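PDB 3W5M: alpha-L-rhamnosidase from Streptomyces avermitilis, which hydrolyses terminal non-reducing alpha-L-rhamnose residues from citrus flavonoids such as naringin, rutin and hesperidin and from gum arabic, and binds L-rhamnose through a calcium-dependent carbohydrate-binding module. Local coordinates for residues 594-599 against 654-659; 663-668 against 701-706; 513-518 against 549-554; 521-526 against 576-581; 122-127 against 462-467. All coordinates share one frame; numbering follows the deposited sequence. Where two conformers were deposited one is given.

Interaction 1 of 5, residues 594-599 against 654-659; sequences TSAPFT and TMESAR
Phe-598 and Met-655 face each other in a single beta bridge between the loop joining strands 587-594 and 600-604 and the turn joining helices 641-654 and 658-671, and their side chains form a Met-aromatic contact. The two lie side by side and point the same way. Met-655 CG comes within 3.6 Å of Phe-598 CD2, SD stands obliquely 4.5 Å from the ring centroid, and the bend about the thioether bond (chi3 74°) carries CE over one face near the rim. Two backbone bonds hold the bridge: Thr-599 N donates to Thr-654 O (2.8 Å), and Glu-656 N to Pro-597 O (3.0 Å). Beside them the methyl CG2 of Thr-599 rests against Glu-656 N and CB, while its hydroxyl is bonded to Tyr-653 O.

The carboxylate of Glu-656 does double duty at the start of helix 658-671. Its OE2 caps the backbone N of Arg-659, and OE1 takes both NE and NH2 of the same arginine in a salt bridge, which fixes the rotation of the guanidinium. In that setting NH2 also reaches across to Ser-595 O (2.9 Å, angle at the hydrogen 157°), with the oxygen at the edge of the group and near its plane. On the next nitrogen, NH1, a water accepts a bond and donates to Ser-595 OG (2.8 Å), a hydroxyl also bonded to Pro-479 O.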
# COMPACT_ATOMS: atom_id res chain seq x y z
N THR A 594 1.00 1.97 7.05
CA THR A 594 2.19 2.70 7.43
C THR A 594 2.08 3.38 8.82
O THR A 594 1.03 3.93 9.18
CB THR A 594 2.60 3.71 6.34
OG1 THR A 594 3.89 4.26 6.67
CG2 THR A 594 1.59 4.82 6.20
N SER A 595 3.17 3.32 9.59
CA SER A 595 3.16 3.87 10.95
C SER A 595 3.40 5.35 10.84
O SER A 595 4.53 5.82 10.96
CB SER A 595 4.20 3.18 11.84
OG SER A 595 5.47 2.99 11.16
N ALA A 596 2.33 6.09 10.55
CA ALA A 596 2.37 7.55 10.52
C ALA A 596 1.14 8.03 11.26
O ALA A 596 0.10 7.37 11.20
CB ALA A 596 2.38 8.05 9.07
N PRO A 597 1.25 9.16 11.98
CA PRO A 597 0.12 9.67 12.75
C PRO A 597 -0.98 10.27 11.86
O PRO A 597 -0.69 10.75 10.76
CB PRO A 597 0.73 10.79 13.62
CG PRO A 597 2.03 11.14 12.96
CD PRO A 597 2.49 9.94 12.21
N PHE A 598 -2.22 10.23 12.35
CA PHE A 598 -3.29 11.00 11.72
C PHE A 598 -3.14 12.46 12.14
O PHE A 598 -2.79 12.74 13.28
CB PHE A 598 -4.67 10.44 12.11
CG PHE A 598 -4.92 9.08 11.54
CD1 PHE A 598 -4.50 7.93 12.23
CD2 PHE A 598 -5.48 8.95 10.27
CE1 PHE A 598 -4.67 6.68 11.65
CE2 PHE A 598 -5.66 7.69 9.69
CZ PHE A 598 -5.25 6.55 10.39
N THR A 599 -3.35 13.38 11.21
CA THR A 599 -2.97 14.76 11.48
C THR A 599 -4.10 15.76 11.22
O THR A 599 -3.86 16.97 11.19
CB THR A 599 -1.76 15.17 10.60
OG1 THR A 599 -2.03 14.83 9.24
CG2 THR A 599 -0.47 14.44 11.08
N THR A 654 -4.62 14.64 6.11
CA THR A 654 -5.18 13.69 7.06
C THR A 654 -4.18 12.76 7.76
O THR A 654 -4.45 12.34 8.86
CB THR A 654 -6.32 12.89 6.45
OG1 THR A 654 -5.97 12.62 5.10
CG2 THR A 654 -7.62 13.73 6.46
N MET A 655 -3.05 12.46 7.12
CA MET A 655 -1.96 11.74 7.81
C MET A 655 -0.64 12.41 7.47
O MET A 655 -0.53 13.10 6.44
CB MET A 655 -1.86 10.30 7.31
CG MET A 655 -3.08 9.46 7.59
SD MET A 655 -2.96 7.78 6.93
CE MET A 655 -1.79 6.97 8.05
N GLU A 656 0.34 12.26 8.35
CA GLU A 656 1.70 12.65 8.01
C GLU A 656 2.13 11.76 6.84
O GLU A 656 2.36 10.57 6.99
CB GLU A 656 2.64 12.53 9.20
CG GLU A 656 4.07 12.98 8.86
CD GLU A 656 4.98 11.84 8.43
OE1 GLU A 656 5.23 10.92 9.24
OE2 GLU A 656 5.48 11.84 7.26
N SER A 657 2.18 12.36 5.65
CA SER A 657 2.39 11.61 4.41
C SER A 657 3.76 11.90 3.80
O SER A 657 4.09 11.34 2.75
CB SER A 657 1.26 11.93 3.39
OG SER A 657 0.01 11.49 3.90
N ALA A 658 4.58 12.71 4.48
CA ALA A 658 5.89 13.07 3.93
C ALA A 658 6.84 11.90 3.77
O ALA A 658 7.40 11.70 2.70
CB ALA A 658 6.54 14.17 4.76
N ARG A 659 7.06 11.12 4.82
CA ARG A 659 7.99 10.01 4.67
C ARG A 659 7.42 9.00 3.65
O ARG A 659 8.18 8.44 2.84
CB ARG A 659 8.20 9.31 6.02
CG ARG A 659 8.97 10.13 7.06
CD ARG A 659 9.04 9.33 8.37
NE ARG A 659 7.69 9.23 8.94
CZ ARG A 659 7.23 8.18 9.63
NH1 ARG A 659 8.01 7.13 9.87
NH2 ARG A 659 5.97 8.18 10.07
O HOH W 1 7.30 5.02 11.86

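Interaction 2 of 5, residues 663-668 against 701-706; sequences KWLVDL and TVPWAL
Around Leu-665 and Pro-703 two helical segments run nearly antiparallel, their axes 11.0 Å apart at closest approach and inclined at 161°, a wide spacing that only side chains bridge. Leu-665 is the centre of the contact. Its CG lies anti to the carbonyl carbon (chi1 -71°), and the isobutyl fork is pushed across the gap, where it straddles the side of the Pro-703 ring obliquely. CD2 sits 3.8 Å from Pro-703 CD and CD1 3.8 Å from Pro-703 CG, both methyls resting on the CG-CD edge of the ring. The fork also has neighbours before and after the proline: CD2 approaches Val-702 CB at 4.2 Å, and CD1 meets the Leu-706 methyl CD1 at 4.0 Å, one helical turn further on. At the margin, Trp-664 turns its six-membered ring towards the valine, CZ3 lying 4.4 Å from Val-702 CG2.

Pro-703 kinks its helix, since its ring nitrogen cannot bond to the preceding turn, and the ring carbons at that point are what Leu-665 rests on. Behind it, Pro-703 and Leu-706 are backed by Val-715 of helix 713-732. The indole NE1 of Trp-664 is tied to Ala-682 O, and the ring lies about 8 Å from the side chain of the rhamnose-binding Asp-643.

No hydrogen bond or charge crosses the interface. It is a small, wholly buried hydrocarbon contact within the (alpha/alpha)6-barrel catalytic domain, so between these two segments it rests on van der Waals packing, with no polar bond to set its direction.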
# COMPACT_ATOMS: atom_id res chain seq x y z
N LYS A 663 9.28 8.29 0.05
CA LYS A 663 9.69 6.95 -0.32
C LYS A 663 9.10 6.57 -1.68
O LYS A 663 9.81 6.06 -2.55
CB LYS A 663 9.22 5.95 0.76
CG LYS A 663 9.64 4.52 0.49
CD LYS A 663 8.56 3.81 -0.29
CE LYS A 663 8.87 2.33 -0.43
NZ LYS A 663 7.84 1.71 -1.27
N TRP A 664 7.81 6.80 -1.86
CA TRP A 664 7.16 6.40 -3.12
C TRP A 664 7.77 7.16 -4.33
O TRP A 664 7.92 6.59 -5.40
CB TRP A 664 5.65 6.57 -3.09
CG TRP A 664 5.03 6.13 -4.40
CD1 TRP A 664 4.89 4.86 -4.87
CD2 TRP A 664 4.53 7.00 -5.44
NE1 TRP A 664 4.31 4.87 -6.12
CE2 TRP A 664 4.06 6.17 -6.48
CE3 TRP A 664 4.43 8.38 -5.57
CZ2 TRP A 664 3.51 6.69 -7.66
CZ3 TRP A 664 3.85 8.90 -6.74
CH2 TRP A 664 3.43 8.05 -7.78
N LEU A 665 8.09 8.42 -4.14
CA LEU A 665 8.68 9.18 -5.28
C LEU A 665 10.06 8.65 -5.66
O LEU A 665 10.46 8.74 -6.82
CB LEU A 665 8.76 10.67 -4.95
CG LEU A 665 7.42 11.39 -4.92
CD1 LEU A 665 7.59 12.71 -4.15
CD2 LEU A 665 6.92 11.60 -6.34
N VAL A 666 10.80 8.07 -4.69
CA VAL A 666 11.98 7.33 -5.04
C VAL A 666 11.64 6.14 -5.94
O VAL A 666 12.37 5.88 -6.92
CB VAL A 666 12.75 6.83 -3.78
CG1 VAL A 666 13.95 6.00 -4.22
CG2 VAL A 666 13.20 8.04 -3.00
N ASP A 667 10.55 5.44 -5.62
CA ASP A 667 10.10 4.30 -6.46
C ASP A 667 9.74 4.81 -7.86
O ASP A 667 10.09 4.19 -8.87
CB ASP A 667 8.86 3.61 -5.91
CG ASP A 667 9.09 2.93 -4.55
OD1 ASP A 667 10.22 2.41 -4.29
OD2 ASP A 667 8.09 2.91 -3.77
N LEU A 668 9.04 5.93 -7.91
CA LEU A 668 8.60 6.46 -9.21
C LEU A 668 9.80 6.83 -10.09
O LEU A 668 9.84 6.46 -11.27
CB LEU A 668 7.70 7.66 -9.01
CG LEU A 668 7.13 8.26 -10.30
CD1 LEU A 668 6.15 7.30 -10.98
CD2 LEU A 668 6.48 9.58 -9.95
N THR A 701 3.29 16.64 -9.56
CA THR A 701 2.24 17.14 -8.68
C THR A 701 2.38 16.66 -7.25
O THR A 701 1.99 17.34 -6.33
CB THR A 701 0.82 16.73 -9.14
OG1 THR A 701 0.73 15.31 -9.21
CG2 THR A 701 0.50 17.30 -10.54
N VAL A 702 2.92 15.46 -7.09
CA VAL A 702 3.08 14.91 -5.73
C VAL A 702 4.23 15.62 -4.94
O VAL A 702 4.04 15.98 -3.77
CB VAL A 702 3.17 13.37 -5.77
CG1 VAL A 702 3.38 12.85 -4.37
CG2 VAL A 702 1.84 12.77 -6.28
N PRO A 703 5.40 15.85 -5.57
CA PRO A 703 6.38 16.70 -4.88
C PRO A 703 5.82 18.07 -4.55
O PRO A 703 6.05 18.62 -3.47
CB PRO A 703 7.54 16.79 -5.87
CG PRO A 703 7.45 15.51 -6.65
CD PRO A 703 5.99 15.21 -6.76
N TRP A 704 5.04 18.66 -5.48
CA TRP A 704 4.48 19.97 -5.19
C TRP A 704 3.49 19.93 -4.05
O TRP A 704 3.49 20.81 -3.19
CB TRP A 704 3.83 20.59 -6.45
CG TRP A 704 3.44 22.01 -6.22
CD1 TRP A 704 2.18 22.51 -6.10
CD2 TRP A 704 4.34 23.12 -6.04
NE1 TRP A 704 2.23 23.88 -5.88
CE2 TRP A 704 3.54 24.28 -5.83
CE3 TRP A 704 5.74 23.25 -6.04
CZ2 TRP A 704 4.09 25.55 -5.62
CZ3 TRP A 704 6.30 24.53 -5.83
CH2 TRP A 704 5.46 25.66 -5.62
N ALA A 705 2.64 18.91 -4.04
CA ALA A 705 1.70 18.75 -2.94
C ALA A 705 2.43 18.61 -1.58
O ALA A 705 2.01 19.22 -0.60
CB ALA A 705 0.74 17.58 -3.21
N LEU A 706 3.53 17.86 -1.53
CA LEU A 706 4.31 17.72 -0.28
C LEU A 706 4.95 19.05 0.08
O LEU A 706 4.96 19.46 1.22
CB LEU A 706 5.38 16.64 -0.38
CG LEU A 706 4.97 15.18 -0.62
CD1 LEU A 706 6.15 14.23 -0.79
CD2 LEU A 706 4.07 14.66 0.52

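Interaction 3 of 5, residues 513-518 against 549-554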
# COMPACT_ATOMS: atom_id res chain seq x y z
N LEU A 513 -8.12 -15.12 14.69
CA LEU A 513 -9.13 -16.16 14.85
C LEU A 513 -8.86 -16.83 16.19
O LEU A 513 -7.70 -17.21 16.46
CB LEU A 513 -8.99 -17.18 13.73
CG LEU A 513 -9.83 -18.44 13.76
CD1 LEU A 513 -11.33 -18.12 13.61
CD2 LEU A 513 -9.35 -19.44 12.72
N ARG A 514 -9.91 -16.93 17.03
CA ARG A 514 -9.87 -17.78 18.23
C ARG A 514 -10.81 -18.96 18.00
O ARG A 514 -11.95 -18.78 17.56
CB ARG A 514 -10.29 -17.06 19.51
CG ARG A 514 -9.60 -15.74 19.83
CD ARG A 514 -8.09 -15.85 20.01
NE ARG A 514 -7.69 -16.76 21.09
CZ ARG A 514 -7.62 -16.44 22.38
NH1 ARG A 514 -7.92 -15.21 22.78
NH2 ARG A 514 -7.24 -17.35 23.27
N VAL A 515 -10.32 -20.17 18.23
CA VAL A 515 -11.11 -21.37 17.96
C VAL A 515 -10.65 -22.52 18.86
O VAL A 515 -9.46 -22.68 19.14
CB VAL A 515 -11.04 -21.76 16.46
CG1 VAL A 515 -9.59 -22.02 16.01
CG2 VAL A 515 -11.93 -22.95 16.14
N SER A 516 -11.61 -23.31 19.33
CA SER A 516 -11.30 -24.52 20.10
C SER A 516 -11.93 -25.67 19.39
O SER A 516 -13.08 -25.58 18.94
CB SER A 516 -11.88 -24.47 21.51
OG SER A 516 -11.50 -23.29 22.18
N GLY A 517 -11.21 -26.77 19.28
CA GLY A 517 -11.76 -27.91 18.55
C GLY A 517 -10.74 -29.02 18.38
O GLY A 517 -9.59 -28.92 18.85
N ASP A 518 -11.15 -30.06 17.68
CA ASP A 518 -10.30 -31.22 17.50
C ASP A 518 -9.12 -30.93 16.59
O ASP A 518 -9.27 -30.17 15.60
CB ASP A 518 -11.13 -32.39 16.97
CG ASP A 518 -12.13 -32.91 18.03
OD1 ASP A 518 -11.94 -32.58 19.22
OD2 ASP A 518 -13.09 -33.61 17.66
N ASP A 549 -7.78 -17.31 4.04
CA ASP A 549 -6.81 -17.87 5.01
C ASP A 549 -7.40 -19.14 5.59
O ASP A 549 -8.61 -19.20 5.87
CB ASP A 549 -6.49 -16.83 6.09
CG ASP A 549 -6.00 -15.49 5.51
OD1 ASP A 549 -5.32 -15.51 4.45
OD2 ASP A 549 -6.27 -14.41 6.09
N THR A 550 -6.55 -20.16 5.75
CA THR A 550 -7.00 -21.49 6.12
C THR A 550 -6.19 -21.87 7.34
O THR A 550 -4.97 -21.67 7.36
CB THR A 550 -6.73 -22.47 4.95
OG1 THR A 550 -7.34 -21.98 3.75
CG2 THR A 550 -7.27 -23.88 5.25
N TYR A 551 -6.85 -22.38 8.38
CA TYR A 551 -6.16 -22.75 9.60
C TYR A 551 -6.59 -24.15 10.03
O TYR A 551 -7.76 -24.40 10.16
CB TYR A 551 -6.51 -21.79 10.74
CG TYR A 551 -5.88 -22.14 12.08
CD1 TYR A 551 -4.51 -21.94 12.31
CD2 TYR A 551 -6.65 -22.67 13.11
CE1 TYR A 551 -3.93 -22.26 13.53
CE2 TYR A 551 -6.08 -22.98 14.36
CZ TYR A 551 -4.72 -22.77 14.56
OH TYR A 551 -4.13 -23.09 15.76
N THR A 552 -5.62 -25.03 10.25
CA THR A 552 -5.90 -26.40 10.70
C THR A 552 -5.48 -26.50 12.17
O THR A 552 -4.37 -26.17 12.52
CB THR A 552 -5.16 -27.44 9.84
OG1 THR A 552 -5.59 -27.31 8.50
CG2 THR A 552 -5.48 -28.87 10.31
N LEU A 553 -6.40 -26.95 13.02
CA LEU A 553 -6.19 -26.95 14.47
C LEU A 553 -5.21 -28.01 14.96
O LEU A 553 -5.11 -29.08 14.36
CB LEU A 553 -7.53 -27.18 15.17
CG LEU A 553 -8.41 -25.94 15.38
CD1 LEU A 553 -8.93 -25.38 14.06
CD2 LEU A 553 -9.59 -26.29 16.29
N LYS A 554 -4.52 -27.69 16.05
CA LYS A 554 -3.66 -28.68 16.75
C LYS A 554 -4.39 -29.37 17.94
O LYS A 554 -3.83 -30.26 18.57
CB LYS A 554 -2.32 -28.08 17.18
CG LYS A 554 -2.43 -26.98 18.24
CD LYS A 554 -1.09 -26.34 18.56
CE LYS A 554 -1.30 -25.00 19.22
NZ LYS A 554 -0.01 -24.43 19.66
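Leu-553, Val-515 and Tyr-551 carry this contact, in which strands 510-515 and 548-552 of the concanavalin-like domain pack face to face through their side chains, without pairing as neighbours. The CA atoms of Leu-513 and Tyr-551 are 8.9 Å apart, and those of Asp-518 and Leu-553 close to 6.7 Å.

Leu-553 has the largest share. It and Val-515 reach toward each other tip to tip, Val-515 CG1 standing 3.9 Å from Leu-553 CD1. The other leucine methyl, CD2, lies against the backbone that follows the first strand, 3.4 Å from Gly-517 N, while CB is 3.5 Å from Asp-518 O, an oxygen that takes a bond from Thr-521 OG1. Leu-553 also touches Val-523 of strand 522-528.

Val-515 holds CG1 between its own backbone N and carbonyl carbon (chi1 59°), which aims this methyl into the angle between Leu-553 and the aromatic ring. There it approaches Tyr-551 CE2 at 4.0 Å. Tyr-551 crosses both Val-515 and Leu-513 obliquely, Leu-513 CD2 lying 4.2 Å from Tyr-551 CB. Its ring also meets that of Tyr-561, the two planes about 20° apart, and its hydroxyl is bonded to Glu-559, whose OE1 also binds Lys-554 N.

Apolar side chains thus meet between the two strands, and the tyrosine hydroxyl is led to a carboxylate. With no hydrogen bond across, cohesion between these segments comes from apolar packing.

Interaction 4 of 5, residues 521-526 against 576-581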
# COMPACT_ATOMS: atom_id res chain seq x y z
N THR A 521 -9.11 -30.24 12.50
CA THR A 521 -10.26 -29.45 12.00
C THR A 521 -9.70 -28.30 11.15
O THR A 521 -8.82 -27.61 11.60
CB THR A 521 -11.11 -28.89 13.15
OG1 THR A 521 -11.42 -29.96 14.07
CG2 THR A 521 -12.40 -28.27 12.63
N THR A 522 -10.22 -28.13 9.94
CA THR A 522 -9.83 -26.98 9.09
C THR A 522 -10.86 -25.84 8.97
O THR A 522 -11.97 -26.05 8.47
CB THR A 522 -9.41 -27.47 7.70
OG1 THR A 522 -8.32 -28.39 7.87
CG2 THR A 522 -8.96 -26.30 6.78
N VAL A 523 -10.47 -24.64 9.41
CA VAL A 523 -11.34 -23.46 9.31
C VAL A 523 -10.86 -22.63 8.14
O VAL A 523 -9.67 -22.39 8.00
CB VAL A 523 -11.30 -22.60 10.57
CG1 VAL A 523 -12.29 -21.44 10.47
CG2 VAL A 523 -11.63 -23.45 11.79
N ARG A 524 -11.81 -22.21 7.32
CA ARG A 524 -11.52 -21.34 6.19
C ARG A 524 -12.13 -19.96 6.40
O ARG A 524 -13.26 -19.83 6.88
CB ARG A 524 -12.05 -21.96 4.90
CG ARG A 524 -11.12 -23.02 4.35
CD ARG A 524 -11.71 -23.75 3.17
NE ARG A 524 -11.09 -25.07 3.09
CZ ARG A 524 -11.43 -26.09 3.87
NH1 ARG A 524 -12.40 -25.94 4.77
NH2 ARG A 524 -10.81 -27.25 3.75
N LEU A 525 -11.37 -18.92 6.07
CA LEU A 525 -11.81 -17.53 6.26
C LEU A 525 -11.70 -16.85 4.93
O LEU A 525 -10.59 -16.65 4.45
CB LEU A 525 -10.90 -16.78 7.24
CG LEU A 525 -10.63 -17.47 8.58
CD1 LEU A 525 -9.60 -16.71 9.39
CD2 LEU A 525 -11.94 -17.63 9.35
N ARG A 526 -12.83 -16.48 4.36
CA ARG A 526 -12.85 -15.66 3.14
C ARG A 526 -13.20 -14.22 3.51
O ARG A 526 -13.87 -13.96 4.50
CB ARG A 526 -13.82 -16.22 2.11
CG ARG A 526 -13.37 -17.56 1.51
CD ARG A 526 -14.03 -17.89 0.19
NE ARG A 526 -15.50 -17.88 0.28
CZ ARG A 526 -16.32 -17.41 -0.66
NH1 ARG A 526 -15.83 -16.91 -1.79
NH2 ARG A 526 -17.63 -17.43 -0.45
N THR A 576 -16.09 -20.84 7.41
CA THR A 576 -16.60 -22.20 7.21
C THR A 576 -15.70 -23.22 7.93
O THR A 576 -14.51 -22.97 8.13
CB THR A 576 -16.74 -22.55 5.73
OG1 THR A 576 -15.46 -22.46 5.12
CG2 THR A 576 -17.70 -21.58 5.02
N GLY A 577 -16.26 -24.36 8.33
CA GLY A 577 -15.48 -25.37 9.05
C GLY A 577 -15.27 -25.14 10.53
O GLY A 577 -14.55 -25.92 11.18
N PHE A 578 -15.87 -24.08 11.08
CA PHE A 578 -15.76 -23.76 12.49
C PHE A 578 -16.42 -24.89 13.29
O PHE A 578 -17.48 -25.39 12.90
CB PHE A 578 -16.43 -22.41 12.79
CG PHE A 578 -15.97 -21.77 14.07
CD1 PHE A 578 -14.87 -20.90 14.07
CD2 PHE A 578 -16.63 -22.02 15.28
CE1 PHE A 578 -14.44 -20.31 15.24
CE2 PHE A 578 -16.19 -21.42 16.45
CZ PHE A 578 -15.10 -20.57 16.44
N PRO A 579 -15.78 -25.33 14.38
CA PRO A 579 -16.48 -26.33 15.20
C PRO A 579 -17.49 -25.66 16.13
O PRO A 579 -17.10 -24.96 17.07
CB PRO A 579 -15.34 -26.99 15.99
CG PRO A 579 -14.27 -25.94 16.07
CD PRO A 579 -14.38 -25.12 14.81
N GLY A 580 -18.77 -25.84 15.85
CA GLY A 580 -19.79 -25.17 16.64
C GLY A 580 -20.13 -23.85 15.99
O GLY A 580 -20.07 -23.71 14.78
N LYS A 581 -20.47 -22.86 16.81
CA LYS A 581 -20.91 -21.58 16.28
C LYS A 581 -19.94 -20.49 16.66
O LYS A 581 -19.69 -20.26 17.85
CB LYS A 581 -22.33 -21.25 16.76
CG LYS A 581 -23.45 -22.02 16.08
CD LYS A 581 -24.66 -22.16 17.01
CE LYS A 581 -25.97 -22.37 16.27
NZ LYS A 581 -26.07 -23.68 15.56
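Thr-521 opens the contact by laying its methyl CG2 3.5 Å from Gly-577 O; chi1 of -51° puts OG1 beside the backbone N, where it bonds to Asp-518 O, and leaves CG2 anti to that N. At Thr-522 it is the backbone that touches: its O lies 3.6 Å from Gly-577 CA. The glycine, at a positive phi of 80°, makes the turn by which the second segment leaves the strand.

Val-523 brings its CA within 3.4 Å of Thr-576 O, a CA-H...O contact beside the regular bonds. Its methyl CG1 lies 3.6 Å from Thr-576 O and, more loosely, at the edge of the Phe-578 ring, 4.5 Å from CD1, while CG2 lies near Gly-577 O and Pro-579 CD. Phe-578 and Pro-579 in turn pack on Val-515 of strand 510-515.

Arg-524 forms the true pair. It donates from N to Thr-576 O (2.9 Å) and receives Thr-576 N at its own O (3.1 Å), both bonds close to straight. The side chains share a face of the sheet, Arg-524 CB standing 3.5 Å from Thr-576 OG1. Arg-526, further along, is salt-bridged to Glu-574.

This is the end of an antiparallel strand pair, 522-528 with 572-576, where one partner turns out through a glycine and continues across the end of a concanavalin-like beta-sandwich.

Interaction 5 of 5, residues 122-127 against 462-467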
# COMPACT_ATOMS: atom_id res chain seq x y z
N TRP A 122 23.24 -13.40 2.24
CA TRP A 122 21.88 -13.75 1.88
C TRP A 122 21.69 -15.25 1.99
O TRP A 122 22.46 -16.02 1.40
CB TRP A 122 21.57 -13.30 0.47
CG TRP A 122 21.49 -11.82 0.34
CD1 TRP A 122 22.48 -10.95 -0.09
CD2 TRP A 122 20.34 -11.02 0.61
NE1 TRP A 122 22.01 -9.66 -0.09
CE2 TRP A 122 20.69 -9.68 0.32
CE3 TRP A 122 19.04 -11.31 1.08
CZ2 TRP A 122 19.80 -8.62 0.49
CZ3 TRP A 122 18.16 -10.24 1.25
CH2 TRP A 122 18.54 -8.93 0.96
N ILE A 123 20.65 -15.68 2.71
CA ILE A 123 20.36 -17.10 2.79
C ILE A 123 18.90 -17.42 2.48
O ILE A 123 18.00 -16.59 2.71
CB ILE A 123 20.71 -17.70 4.17
CG1 ILE A 123 19.90 -17.02 5.29
CG2 ILE A 123 22.22 -17.69 4.42
CD1 ILE A 123 20.11 -17.66 6.65
N SER A 124 18.68 -18.64 2.00
CA SER A 124 17.36 -19.16 1.63
C SER A 124 17.19 -20.55 2.22
O SER A 124 18.19 -21.23 2.46
CB SER A 124 17.26 -19.31 0.12
OG SER A 124 17.04 -18.08 -0.54
N ALA A 125 15.95 -20.99 2.42
CA ALA A 125 15.70 -22.41 2.70
C ALA A 125 16.09 -23.24 1.46
O ALA A 125 16.02 -22.72 0.34
CB ALA A 125 14.23 -22.63 3.04
N PRO A 126 16.52 -24.50 1.65
CA PRO A 126 16.96 -25.33 0.52
C PRO A 126 15.80 -25.77 -0.38
O PRO A 126 14.63 -25.60 -0.01
CB PRO A 126 17.63 -26.52 1.21
CG PRO A 126 16.85 -26.66 2.48
CD PRO A 126 16.62 -25.25 2.93
N ALA A 127 16.13 -26.34 -1.55
CA ALA A 127 15.16 -26.67 -2.60
C ALA A 127 13.95 -27.54 -2.16
O ALA A 127 12.83 -27.27 -2.60
CB ALA A 127 15.85 -27.29 -3.82
N ARG A 462 20.80 -22.62 2.10
CA ARG A 462 21.69 -22.43 0.96
C ARG A 462 21.96 -20.94 0.83
O ARG A 462 21.23 -20.10 1.40
CB ARG A 462 21.06 -22.99 -0.32
CG ARG A 462 19.66 -22.46 -0.59
CD ARG A 462 19.02 -23.07 -1.82
NE ARG A 462 19.59 -22.53 -3.05
CZ ARG A 462 19.05 -22.71 -4.25
NH1 ARG A 462 17.91 -23.40 -4.38
NH2 ARG A 462 19.65 -22.18 -5.32
N GLY A 463 23.04 -20.59 0.14
CA GLY A 463 23.23 -19.22 -0.26
C GLY A 463 22.15 -18.97 -1.28
O GLY A 463 21.82 -19.86 -2.07
N ALA A 464 21.56 -17.79 -1.23
CA ALA A 464 20.54 -17.38 -2.17
C ALA A 464 21.14 -17.16 -3.55
O ALA A 464 22.29 -16.75 -3.68
CB ALA A 464 19.93 -16.09 -1.67
N ASP A 465 20.36 -17.44 -4.59
CA ASP A 465 20.81 -17.28 -5.97
C ASP A 465 20.13 -16.07 -6.59
O ASP A 465 20.15 -15.87 -7.81
CB ASP A 465 20.53 -18.54 -6.79
CG ASP A 465 19.05 -18.72 -7.12
OD1 ASP A 465 18.21 -18.46 -6.23
OD2 ASP A 465 18.74 -19.11 -8.27
N ASN A 466 19.53 -15.27 -5.71
CA ASN A 466 18.87 -14.03 -6.07
C ASN A 466 19.86 -12.97 -6.52
O ASN A 466 20.95 -12.83 -5.95
CB ASN A 466 18.11 -13.51 -4.83
CG ASN A 466 17.24 -14.58 -4.14
OD1 ASN A 466 17.65 -15.72 -3.95
ND2 ASN A 466 16.04 -14.19 -3.73
N ASP A 467 19.48 -12.20 -7.54
CA ASP A 467 20.21 -10.98 -7.87
C ASP A 467 20.32 -10.10 -6.62
O ASP A 467 19.35 -9.96 -5.88
CB ASP A 467 19.49 -10.21 -8.99
CG ASP A 467 19.40 -11.02 -10.29
OD1 ASP A 467 20.46 -11.32 -10.90
OD2 ASP A 467 18.27 -11.34 -10.71
O HOH W 2 17.60 -19.21 -3.45
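An antiparallel strand pair joins Ser-124 to Arg-462 at the margin of a beta-sheet, where the short strand 123-124 adds itself to strand 459-463 as an outermost strand. Ser-124 and Arg-462 form the hydrogen-bonded pair, each backbone N giving to the other's O at 3.0 Å. Ile-123 and Gly-463 make the adjoining non-hydrogen-bonded pair, and Ala-464 N extends the run with a longer bond to Trp-122 O (3.3 Å), approaching well above the carbonyl plane.

On the face shared by Ser-124 and Arg-462, the arginine turns along the first segment. Its chain, bent about CG-CD (chi3 -75°), lays CD 3.7 Å from Ala-125 O and 3.9 Å from Pro-126 CA; Pro-126 occupies the N-cap position of helix 127-130. A water stands over the centre of one face of the arginine's guanidinium and donates to both Ser-124 OG (3.2 Å) and Asp-465 OD1 (2.9 Å). That aspartate oxygen is also salt-bridged to Arg-396, and the serine hydroxyl is bonded to Pro-397 O. Next to them the Ala-464 methyl fits between Ser-124 OG and Trp-122 CB, 3.9 Å from the latter.

Ala-125 O, buried beneath the arginine's methylenes, has no polar partner in the model. Three backbone bonds give the pairing its direction and register, while the water links side chains of the two segments.

In the fold
From the N terminus, interaction 5 comes first: residues 122-127 wait more than 330 residues for 462-467, and the loop so closed, which contains the carbohydrate-binding module, ties strand 123-124 to the edge of a sheet. Interactions 3 and 4 follow in the concanavalin-like domain. They cross, their segments alternating along the chain, with centres 7 Å apart; strands 548-552 and 522-528 are sheet neighbours, probably bonded from Val-523 N to Tyr-551 O, so the two contacts adjoin in the sandwich. Interaction 1 then ties the loop after strand 587-594 to the turn before helix 658-671, the helix that interaction 2 uses further along. These two run in series and touch where Leu-706 CD2 packs on Ser-657 and Ala-658. None nests in another.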